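Side-chain contacts in uncharacterized protein conserved in bacteria (Streptococcus suis, PDB 4FZ4), which probably helps the bacterium attach to host cells as a surface antigen, its helical domain binding glycosaminoglycans: residues A[16-19]-A[20-24]; A[40-43]-A[44-48]; A[53-56]-A[57-60]; A[83-86]-A[87-90]. One frame throughout, in Å; residues are numbered along the deposited sequence.

Interaction 1 of 4, residues A[16-19]-A[20-24]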
loop_
_atom_site.group_PDB
_atom_site.type_symbol
_atom_site.label_atom_id
_atom_site.label_comp_id
_atom_site.label_asym_id
_atom_site.label_seq_id
_atom_site.Cartn_x
_atom_site.Cartn_y
_atom_site.Cartn_z
ATOM N N LEU A 16 7.451 -1.420 -9.700
ATOM C CA LEU A 16 6.487 -2.183 -8.908
ATOM C C LEU A 16 7.084 -3.499 -8.446
ATOM O O LEU A 16 6.719 -4.018 -7.386
ATOM C CB LEU A 16 5.232 -2.465 -9.718
ATOM C CG LEU A 16 4.392 -1.234 -10.031
ATOM C CD1 LEU A 16 3.433 -1.575 -11.157
ATOM C CD2 LEU A 16 3.636 -0.782 -8.778
ATOM N N GLU A 17 7.994 -4.042 -9.252
ATOM C CA GLU A 17 8.661 -5.299 -8.915
ATOM C C GLU A 17 9.553 -5.068 -7.707
ATOM O O GLU A 17 9.640 -5.909 -6.812
ATOM C CB GLU A 17 9.518 -5.792 -10.086
ATOM C CG GLU A 17 8.733 -6.162 -11.333
ATOM C CD GLU A 17 9.620 -6.709 -12.439
ATOM O OE1 GLU A 17 10.636 -6.059 -12.769
ATOM O OE2 GLU A 17 9.297 -7.783 -12.982
ATOM N N LYS A 18 10.218 -3.918 -7.692
ATOM C CA LYS A 18 11.107 -3.558 -6.599
ATOM C C LYS A 18 10.271 -3.325 -5.346
ATOM O O LYS A 18 10.628 -3.778 -4.259
ATOM C CB LYS A 18 11.895 -2.299 -6.960
ATOM C CG LYS A 18 12.809 -1.796 -5.857
ATOM C CD LYS A 18 13.879 -0.858 -6.397
ATOM C CE LYS A 18 14.818 -1.596 -7.354
ATOM N NZ LYS A 18 15.940 -0.755 -7.875
ATOM N N GLU A 19 9.149 -2.634 -5.514
ATOM C CA GLU A 19 8.244 -2.340 -4.411
ATOM C C GLU A 19 7.710 -3.611 -3.771
ATOM O O GLU A 19 7.684 -3.738 -2.543
ATOM C CB GLU A 19 7.072 -1.492 -4.901
ATOM C CG GLU A 19 7.448 -0.092 -5.345
ATOM C CD GLU A 19 7.963 0.762 -4.203
ATOM O OE1 GLU A 19 8.167 1.978 -4.413
ATOM O OE2 GLU A 19 8.166 0.222 -3.098
ATOM N N LEU A 20 7.262 -4.546 -4.601
ATOM C CA LEU A 20 6.741 -5.804 -4.082
ATOM C C LEU A 20 7.862 -6.570 -3.406
ATOM O O LEU A 20 7.621 -7.322 -2.458
ATOM C CB LEU A 20 6.132 -6.649 -5.201
ATOM C CG LEU A 20 4.839 -6.036 -5.756
ATOM C CD1 LEU A 20 4.373 -6.778 -7.008
ATOM C CD2 LEU A 20 3.788 -6.042 -4.662
ATOM N N GLY A 21 9.086 -6.365 -3.893
ATOM C CA GLY A 21 10.237 -7.037 -3.317
ATOM C C GLY A 21 10.451 -6.599 -1.881
ATOM O O GLY A 21 10.706 -7.416 -0.996
ATOM N N GLU A 22 10.337 -5.298 -1.649
ATOM C CA GLU A 22 10.512 -4.744 -0.316
ATOM C C GLU A 22 9.327 -5.062 0.596
ATOM O O GLU A 22 9.491 -5.237 1.805
ATOM C CB GLU A 22 10.729 -3.243 -0.429
ATOM C CG GLU A 22 11.906 -2.932 -1.333
ATOM C CD GLU A 22 12.244 -1.461 -1.393
ATOM O OE1 GLU A 22 11.456 -0.681 -1.970
ATOM O OE2 GLU A 22 13.307 -1.087 -0.853
ATOM N N LEU A 23 8.137 -5.146 0.014
ATOM C CA LEU A 23 6.939 -5.467 0.787
ATOM C C LEU A 23 7.185 -6.851 1.373
ATOM O O LEU A 23 6.812 -7.142 2.514
ATOM C CB LEU A 23 5.714 -5.511 -0.127
ATOM C CG LEU A 23 4.273 -5.338 0.391
ATOM C CD1 LEU A 23 3.467 -6.538 -0.038
ATOM C CD2 LEU A 23 4.219 -5.139 1.901
ATOM N N ASP A 24 7.828 -7.698 0.577
ATOM C CA ASP A 24 8.127 -9.064 0.993
ATOM C C ASP A 24 9.004 -9.163 2.236
ATOM O O ASP A 24 9.012 -10.193 2.902
ATOM C CB ASP A 24 8.785 -9.835 -0.146
ATOM C CG ASP A 24 7.940 -10.992 -0.617
ATOM O OD1 ASP A 24 6.862 -10.742 -1.197
ATOM O OD2 ASP A 24 8.350 -12.151 -0.393
#
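Leu16 to Leu23 run as unbroken helix, and four successive i to i+4 backbone hydrogen bonds join residues 16-19 to residues 20-24. Leu20 N donates to Leu16 O at 2.9 Å and Gly21 N to Glu17 O at 3.0 Å; Glu22 N to Lys18 O and Leu23 N to Glu19 O follow. Asp24 N bonds to Leu20 O in the same pattern.

Three leucines spaced four and three residues apart, Leu16, Leu20 and Leu23, give helix 3-23 an apolar stripe, the pattern of an amphipathic helix in an all-helical bundle. The stripe faces two neighbours: Leu16 and Leu20 pack on Ile80 of helix 66-95, while Leu20 and Leu23 touch Trp42 of helix 36-55. Leu20 CG stands anti to its own carbonyl carbon (chi1 -69°) and thus leans back over the preceding turn, 3.2 Å from Leu16 O.

Acidic side chains occupy another side of the helix. Glu19 is folded at chi2 (-65°). Glu22, with CG 3.3 Å from Lys18 O, extends back along the helix beyond CG, and this brings its OE1 3.6 Å from Glu19 OE2, the two carboxylate planes lying 44° apart. Two like charges at this spacing would probably repel, and the proximity may raise the proton affinity of one of them. Lys18 brings its aliphatic CG within 4.3 Å of Glu22 OE1, but its ammonium extends away from that carboxylate.

Interaction 2 of 4, residues A[40-43]-A[44-48]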
loop_
_atom_site.group_PDB
_atom_site.type_symbol
_atom_site.label_atom_id
_atom_site.label_comp_id
_atom_site.label_asym_id
_atom_site.label_seq_id
_atom_site.Cartn_x
_atom_site.Cartn_y
_atom_site.Cartn_z
ATOM N N ALA A 40 -7.895 -9.724 2.575
ATOM C CA ALA A 40 -8.604 -10.113 1.359
ATOM C C ALA A 40 -8.567 -8.995 0.335
ATOM O O ALA A 40 -8.585 -9.244 -0.873
ATOM C CB ALA A 40 -10.050 -10.475 1.681
ATOM N N LEU A 41 -8.522 -7.755 0.811
ATOM C CA LEU A 41 -8.474 -6.614 -0.098
ATOM C C LEU A 41 -7.119 -6.616 -0.808
ATOM O O LEU A 41 -7.042 -6.543 -2.034
ATOM C CB LEU A 41 -8.667 -5.311 0.680
ATOM C CG LEU A 41 -8.990 -4.090 -0.174
ATOM C CD1 LEU A 41 -10.235 -4.385 -1.003
ATOM C CD2 LEU A 41 -9.200 -2.870 0.722
ATOM N N TRP A 42 -6.050 -6.721 -0.028
ATOM C CA TRP A 42 -4.712 -6.759 -0.596
ATOM C C TRP A 42 -4.577 -7.935 -1.571
ATOM O O TRP A 42 -3.977 -7.807 -2.640
ATOM C CB TRP A 42 -3.666 -6.890 0.517
ATOM C CG TRP A 42 -2.302 -7.182 -0.022
ATOM C CD1 TRP A 42 -1.509 -8.249 0.291
ATOM C CD2 TRP A 42 -1.595 -6.431 -1.016
ATOM N NE1 TRP A 42 -0.354 -8.210 -0.452
ATOM C CE2 TRP A 42 -0.381 -7.106 -1.263
ATOM C CE3 TRP A 42 -1.872 -5.253 -1.722
ATOM C CZ2 TRP A 42 0.563 -6.645 -2.190
ATOM C CZ3 TRP A 42 -0.934 -4.789 -2.645
ATOM C CH2 TRP A 42 0.271 -5.490 -2.871
ATOM N N GLU A 43 -5.140 -9.079 -1.189
ATOM C CA GLU A 43 -5.098 -10.289 -2.011
ATOM C C GLU A 43 -5.615 -9.992 -3.409
ATOM O O GLU A 43 -5.070 -10.475 -4.401
ATOM C CB GLU A 43 -5.970 -11.379 -1.384
ATOM C CG GLU A 43 -5.308 -12.723 -1.243
ATOM C CD GLU A 43 -4.913 -13.021 0.186
ATOM O OE1 GLU A 43 -4.031 -12.314 0.716
ATOM O OE2 GLU A 43 -5.496 -13.956 0.784
ATOM N N GLU A 44 -6.678 -9.195 -3.470
ATOM C CA GLU A 44 -7.304 -8.821 -4.730
ATOM C C GLU A 44 -6.457 -7.844 -5.517
ATOM O O GLU A 44 -6.282 -8.002 -6.729
ATOM C CB GLU A 44 -8.683 -8.211 -4.474
ATOM C CG GLU A 44 -9.626 -9.158 -3.772
ATOM C CD GLU A 44 -9.835 -10.443 -4.552
ATOM O OE1 GLU A 44 -10.504 -10.395 -5.606
ATOM O OE2 GLU A 44 -9.323 -11.497 -4.113
ATOM N N PHE A 45 -5.948 -6.819 -4.839
ATOM C CA PHE A 45 -5.110 -5.837 -5.517
ATOM C C PHE A 45 -3.862 -6.556 -6.052
ATOM O O PHE A 45 -3.357 -6.226 -7.132
ATOM C CB PHE A 45 -4.689 -4.707 -4.558
ATOM C CG PHE A 45 -5.836 -3.837 -4.072
ATOM C CD1 PHE A 45 -6.836 -3.415 -4.940
ATOM C CD2 PHE A 45 -5.884 -3.405 -2.755
ATOM C CE1 PHE A 45 -7.873 -2.571 -4.497
ATOM C CE2 PHE A 45 -6.915 -2.560 -2.306
ATOM C CZ PHE A 45 -7.905 -2.149 -3.181
ATOM N N LEU A 46 -3.377 -7.546 -5.300
ATOM C CA LEU A 46 -2.187 -8.306 -5.716
ATOM C C LEU A 46 -2.479 -9.073 -6.994
ATOM O O LEU A 46 -1.759 -8.952 -7.993
ATOM C CB LEU A 46 -1.763 -9.284 -4.626
ATOM C CG LEU A 46 -0.580 -10.211 -4.923
ATOM C CD1 LEU A 46 0.599 -9.447 -5.493
ATOM C CD2 LEU A 46 -0.180 -10.888 -3.637
ATOM N N ARG A 47 -3.548 -9.858 -6.952
ATOM C CA ARG A 47 -3.969 -10.641 -8.099
ATOM C C ARG A 47 -4.214 -9.709 -9.287
ATOM O O ARG A 47 -3.765 -9.975 -10.391
ATOM C CB ARG A 47 -5.243 -11.419 -7.748
ATOM C CG ARG A 47 -5.886 -12.162 -8.914
ATOM C CD ARG A 47 -7.123 -12.931 -8.454
ATOM N NE ARG A 47 -8.151 -12.062 -7.876
ATOM C CZ ARG A 47 -8.874 -11.186 -8.572
ATOM N NH1 ARG A 47 -8.684 -11.062 -9.884
ATOM N NH2 ARG A 47 -9.793 -10.440 -7.962
ATOM N N ILE A 48 -4.910 -8.603 -9.051
ATOM C CA ILE A 48 -5.208 -7.648 -10.116
ATOM C C ILE A 48 -3.970 -6.908 -10.619
ATOM O O ILE A 48 -3.806 -6.699 -11.826
ATOM C CB ILE A 48 -6.246 -6.620 -9.635
ATOM C CG1 ILE A 48 -7.541 -7.349 -9.255
ATOM C CG2 ILE A 48 -6.487 -5.574 -10.717
ATOM C CD1 ILE A 48 -8.646 -6.450 -8.745
HETATM O O HOH W 1 -9.488 -12.249 -1.161
#
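Leu41 and Phe45, one helical turn apart, meet obliquely: the branch point of the leucine, CG, lies 3.3 Å from Phe45 CE2, and both methyls fall beside the same CE2-CZ end of the ring. The phenyl leans back toward residue 41 because its CG is anti to its own carbonyl carbon (chi1 -66°), while Leu41, with CG anti to the backbone N, sends its branch forward. Phe45 CB also approaches the six-membered part of the Trp42 indole, 4.0 Å from CE3. Leu46 takes one face of that indole, its CB 4.2 Å above the plane and displaced toward the rim, with CD2 near NE1.

Round the polar side, Glu44 CG, anti to its carbonyl carbon, lies 3.1 Å from Ala40 O, and the bend at chi2 turns the carboxylate. A water donates to both Ala40 O and Glu44 OE2, bridging the turn. The other oxygen, Glu44 OE1, forms a salt bridge with Arg47 NH2 at the guanidinium edge; the modelled 2.5 Å is shorter than usual and doubtful as a length. Glu43 turns to Lys39, its salt-bridge partner one turn earlier.

The i to i+4 backbone bonds, such as Leu46 N to Trp42 O (2.7 Å), set the spacing of these side chains. Trp42 is buried against Leu20 and Leu23 of helix 3-23 and Ile80 of helix 66-95, on the core-facing flank of a bundle helix whose charged flank carries Glu43, Glu44 and Arg47.

Interaction 3 of 4, residues A[53-56]-A[57-60]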
loop_
_atom_site.group_PDB
_atom_site.type_symbol
_atom_site.label_atom_id
_atom_site.label_comp_id
_atom_site.label_asym_id
_atom_site.label_seq_id
_atom_site.Cartn_x
_atom_site.Cartn_y
_atom_site.Cartn_z
ATOM N N MET A 53 0.513 -5.932 -14.686
ATOM C CA MET A 53 1.904 -5.738 -15.077
ATOM C C MET A 53 2.403 -6.816 -16.029
ATOM O O MET A 53 3.328 -6.577 -16.797
ATOM C CB MET A 53 2.828 -5.580 -13.851
ATOM C CG MET A 53 2.650 -6.562 -12.712
ATOM S SD MET A 53 3.179 -5.805 -11.124
ATOM C CE MET A 53 4.929 -5.753 -11.318
ATOM N N ASP A 54 1.781 -7.991 -16.006
ATOM C CA ASP A 54 2.179 -9.044 -16.934
ATOM C C ASP A 54 1.763 -8.538 -18.308
ATOM O O ASP A 54 2.505 -8.659 -19.287
ATOM C CB ASP A 54 1.450 -10.359 -16.640
ATOM C CG ASP A 54 1.947 -11.041 -15.371
ATOM O OD1 ASP A 54 3.030 -10.663 -14.859
ATOM O OD2 ASP A 54 1.256 -11.969 -14.896
ATOM N N TYR A 55 0.565 -7.956 -18.352
ATOM C CA TYR A 55 -0.013 -7.399 -19.569
ATOM C C TYR A 55 0.805 -6.219 -20.071
ATOM O O TYR A 55 1.031 -6.083 -21.271
ATOM C CB TYR A 55 -1.443 -6.924 -19.305
ATOM C CG TYR A 55 -2.200 -6.510 -20.558
ATOM C CD1 TYR A 55 -3.107 -7.378 -21.166
ATOM C CD2 TYR A 55 -1.991 -5.263 -21.146
ATOM C CE1 TYR A 55 -3.788 -7.016 -22.325
ATOM C CE2 TYR A 55 -2.662 -4.893 -22.305
ATOM C CZ TYR A 55 -3.560 -5.772 -22.889
ATOM O OH TYR A 55 -4.233 -5.412 -24.038
ATOM N N ALA A 56 1.241 -5.361 -19.151
ATOM C CA ALA A 56 2.026 -4.186 -19.526
ATOM C C ALA A 56 3.350 -4.592 -20.165
ATOM O O ALA A 56 4.076 -3.754 -20.706
ATOM C CB ALA A 56 2.275 -3.306 -18.300
ATOM N N SER A 57 3.662 -5.881 -20.088
ATOM C CA SER A 57 4.886 -6.420 -20.671
ATOM C C SER A 57 4.579 -6.868 -22.101
ATOM O O SER A 57 5.296 -6.513 -23.040
ATOM C CB SER A 57 5.388 -7.604 -19.837
ATOM O OG SER A 57 5.709 -7.190 -18.519
ATOM N N LYS A 58 3.505 -7.641 -22.256
ATOM C CA LYS A 58 3.081 -8.121 -23.567
ATOM C C LYS A 58 2.153 -7.086 -24.200
ATOM O O LYS A 58 1.411 -7.390 -25.135
ATOM C CB LYS A 58 2.332 -9.455 -23.448
ATOM C CG LYS A 58 0.951 -9.335 -22.826
ATOM C CD LYS A 58 0.011 -10.445 -23.288
ATOM C CE LYS A 58 -1.373 -10.258 -22.680
ATOM N NZ LYS A 58 -2.394 -11.217 -23.173
ATOM N N MET A 59 2.192 -5.866 -23.673
ATOM C CA MET A 59 1.358 -4.778 -24.173
ATOM C C MET A 59 2.184 -3.893 -25.096
ATOM O O MET A 59 3.336 -3.576 -24.793
ATOM C CB MET A 59 0.817 -3.945 -23.000
ATOM C CG MET A 59 -0.025 -2.739 -23.391
ATOM S SD MET A 59 -0.649 -1.800 -21.960
ATOM C CE MET A 59 0.757 -0.724 -21.645
ATOM N N LYS A 60 1.592 -3.502 -26.222
ATOM C CA LYS A 60 2.267 -2.646 -27.193
ATOM C C LYS A 60 1.719 -1.221 -27.227
ATOM O O LYS A 60 0.540 -0.982 -26.957
ATOM C CB LYS A 60 2.184 -3.278 -28.583
ATOM C CG LYS A 60 0.835 -3.897 -28.895
ATOM C CD LYS A 60 0.930 -4.830 -30.091
ATOM C CE LYS A 60 1.920 -5.958 -29.828
ATOM N NZ LYS A 60 1.551 -6.760 -28.623
#
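The Tyr55 ring is met by two side chains of the turn that follows it. Met59 sends its sulfur to the ring edge, in plane, with SD 4.9 Å from the centroid and 89° off the normal, a Met-aromatic contact. The CG of the same methionine lies 3.6 Å from Tyr55 CE2, and the two side chains cross at about a right angle. Lys58 approaches the other side of the ring's outline obliquely, with CE 3.7 Å from Tyr55 CD1. Its first torsion (chi1 71°) sets CG between the backbone N and the carbonyl carbon, and the extended chain beyond CG then carries CE to the CD1-CE1 side of the ring.

Ser57 turns its hydroxyl back on the helix: OG donates to Met53 O at 3.0 Å, in the carbonyl plane. Lys58 N continues the helical pattern with a longer bond of 3.3 Å to Asp54 O. The polar ends of the two helical residues have partners elsewhere, Tyr55 OH bonding to Asp63 and Asp54 making a salt bridge to Lys50.

Beneath this turn, Met53, Ala56 and Met59 face inward. Met53 touches Val13 and Leu16 of helix 3-23 and Phe76 of helix 66-95; Ala56 touches Val9 on the first of these helices and Leu73 on the second. Tyr55 and Met59 rest on Val69 and Phe66, so the end of helix 36-55 and the start of the following loop pack against the first turns of helix 66-95.

Interaction 4 of 4, residues A[83-86]-A[87-90]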
loop_
_atom_site.group_PDB
_atom_site.type_symbol
_atom_site.label_atom_id
_atom_site.label_comp_id
_atom_site.label_asym_id
_atom_site.label_seq_id
_atom_site.Cartn_x
_atom_site.Cartn_y
_atom_site.Cartn_z
ATOM N N GLU A 83 -0.768 -1.670 2.147
ATOM C CA GLU A 83 -0.492 -3.001 2.679
ATOM C C GLU A 83 0.773 -2.917 3.525
ATOM O O GLU A 83 0.898 -3.569 4.561
ATOM C CB GLU A 83 -0.284 -3.977 1.518
ATOM C CG GLU A 83 0.362 -5.288 1.899
ATOM C CD GLU A 83 -0.504 -6.156 2.803
ATOM O OE1 GLU A 83 -1.586 -5.695 3.235
ATOM O OE2 GLU A 83 -0.096 -7.306 3.084
ATOM N N ASN A 84 1.714 -2.094 3.078
ATOM C CA ASN A 84 2.983 -1.923 3.776
ATOM C C ASN A 84 2.762 -1.219 5.123
ATOM O O ASN A 84 3.199 -1.703 6.164
ATOM C CB ASN A 84 3.934 -1.103 2.892
ATOM C CG ASN A 84 5.363 -1.146 3.377
ATOM O OD1 ASN A 84 5.626 -1.044 4.572
ATOM N ND2 ASN A 84 6.302 -1.295 2.447
ATOM N N TYR A 85 2.110 -0.056 5.089
ATOM C CA TYR A 85 1.804 0.676 6.312
ATOM C C TYR A 85 1.092 -0.219 7.316
ATOM O O TYR A 85 1.453 -0.256 8.492
ATOM C CB TYR A 85 0.897 1.871 6.013
ATOM C CG TYR A 85 1.569 2.988 5.256
ATOM C CD1 TYR A 85 2.963 3.033 5.136
ATOM C CD2 TYR A 85 0.821 4.040 4.713
ATOM C CE1 TYR A 85 3.596 4.087 4.511
ATOM C CE2 TYR A 85 1.453 5.111 4.083
ATOM C CZ TYR A 85 2.844 5.125 3.991
ATOM O OH TYR A 85 3.495 6.201 3.425
ATOM N N ILE A 86 0.081 -0.945 6.855
ATOM C CA ILE A 86 -0.661 -1.801 7.764
ATOM C C ILE A 86 0.185 -2.946 8.333
ATOM O O ILE A 86 0.057 -3.279 9.517
ATOM C CB ILE A 86 -1.954 -2.328 7.098
ATOM C CG1 ILE A 86 -2.877 -1.139 6.803
ATOM C CG2 ILE A 86 -2.697 -3.280 8.049
ATOM C CD1 ILE A 86 -4.179 -1.521 6.126
ATOM N N ARG A 87 1.052 -3.539 7.512
ATOM C CA ARG A 87 1.912 -4.597 8.017
ATOM C C ARG A 87 2.790 -4.037 9.120
ATOM O O ARG A 87 3.060 -4.723 10.101
ATOM C CB ARG A 87 2.806 -5.180 6.916
ATOM C CG ARG A 87 2.120 -6.253 6.077
ATOM C CD ARG A 87 3.091 -6.957 5.144
ATOM N NE ARG A 87 2.388 -7.506 3.990
ATOM C CZ ARG A 87 2.954 -8.243 3.040
ATOM N NH1 ARG A 87 4.248 -8.534 3.101
ATOM N NH2 ARG A 87 2.227 -8.670 2.015
ATOM N N GLN A 88 3.229 -2.786 8.968
ATOM C CA GLN A 88 4.088 -2.154 9.976
ATOM C C GLN A 88 3.357 -1.890 11.289
ATOM O O GLN A 88 3.866 -2.202 12.357
ATOM C CB GLN A 88 4.674 -0.842 9.439
ATOM C CG GLN A 88 5.743 -1.023 8.340
ATOM C CD GLN A 88 6.205 0.319 7.770
ATOM O OE1 GLN A 88 6.755 1.155 8.486
ATOM N NE2 GLN A 88 5.968 0.531 6.482
ATOM N N VAL A 89 2.158 -1.323 11.211
ATOM C CA VAL A 89 1.380 -1.040 12.413
ATOM C C VAL A 89 1.029 -2.342 13.132
ATOM O O VAL A 89 1.100 -2.420 14.355
ATOM C CB VAL A 89 0.086 -0.303 12.070
ATOM C CG1 VAL A 89 -0.697 -0.016 13.339
ATOM C CG2 VAL A 89 0.413 0.979 11.332
ATOM N N ALA A 90 0.652 -3.367 12.375
ATOM C CA ALA A 90 0.318 -4.653 12.980
ATOM C C ALA A 90 1.485 -5.065 13.861
ATOM O O ALA A 90 1.303 -5.443 15.017
ATOM C CB ALA A 90 0.096 -5.701 11.910
#
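Glu83 and Arg87 meet one turn apart because the glutamate, CG anti to its backbone N (chi1 164°), folds at chi2 (66°), while the arginine leans back along the helix with its chain extended from CG to NE. The result is an i to i+4 salt bridge inside helix 66-95, which runs through the middle of an all-helical bundle. Both Arg87 NE (2.7 Å) and Arg87 NH2 (2.9 Å) donate to the single oxygen Glu83 OE2. That oxygen lies at the guanidinium edge, in its plane, yet the carboxylate is turned perpendicular to it: NE arrives from above the carboxylate plane, whereas NH2 meets the anti lone pair of Glu83 OE2.

Each residue of the pair has a second partner. Glu83 OE1 bonds to Tyr29 OH and Arg87 NH1 to Val26 O, which ties the loop after helix 3-23 to the salt bridge; the opposite charges would probably stabilise each other here.

Asn84 and Gln88 repeat the spacing with amides, crossing obliquely with their planes 71° apart. Gln88 carries its extended chain past Asn84 O, CG passing at 3.4 Å, while its OE1 makes a weak bond to Lys142. Alongside it, pointing the same way, lies Tyr85, whose hydroxyl bonds to Ser135 of helix 123-152.

Gln88 NE2 comes near the plane of the tyrosine ring at its edge, 4.1 Å from Tyr85 CD1, and donates to Asn84 OD1, the modelled 2.5 Å being unusually short and doubtful as a length.

How the interactions relate
The four contacts follow in series from the N terminus, none nesting or crossing, and each joins adjacent segments without enclosing a longer loop. Interaction 1 lies near the C-terminal end of helix 3-23; interactions 2 and 3 lie on helix 36-55, the latter at its end and in the loop beyond; interaction 4 belongs to helix 66-95. Their side chains mesh across the bundle. Leu23 CD1 of interaction 1 packs 3.6 Å from Trp42 CZ2 of interaction 2, and Leu16 CB meets Met53 CE of interaction 3. Leu23 CD2 packs on Glu83 CG of interaction 4, at 3.9 Å. Trp42 also lies against the Glu83-Arg87 pair, while interactions 3 and 4 remain about 13 Å apart at their nearest atoms.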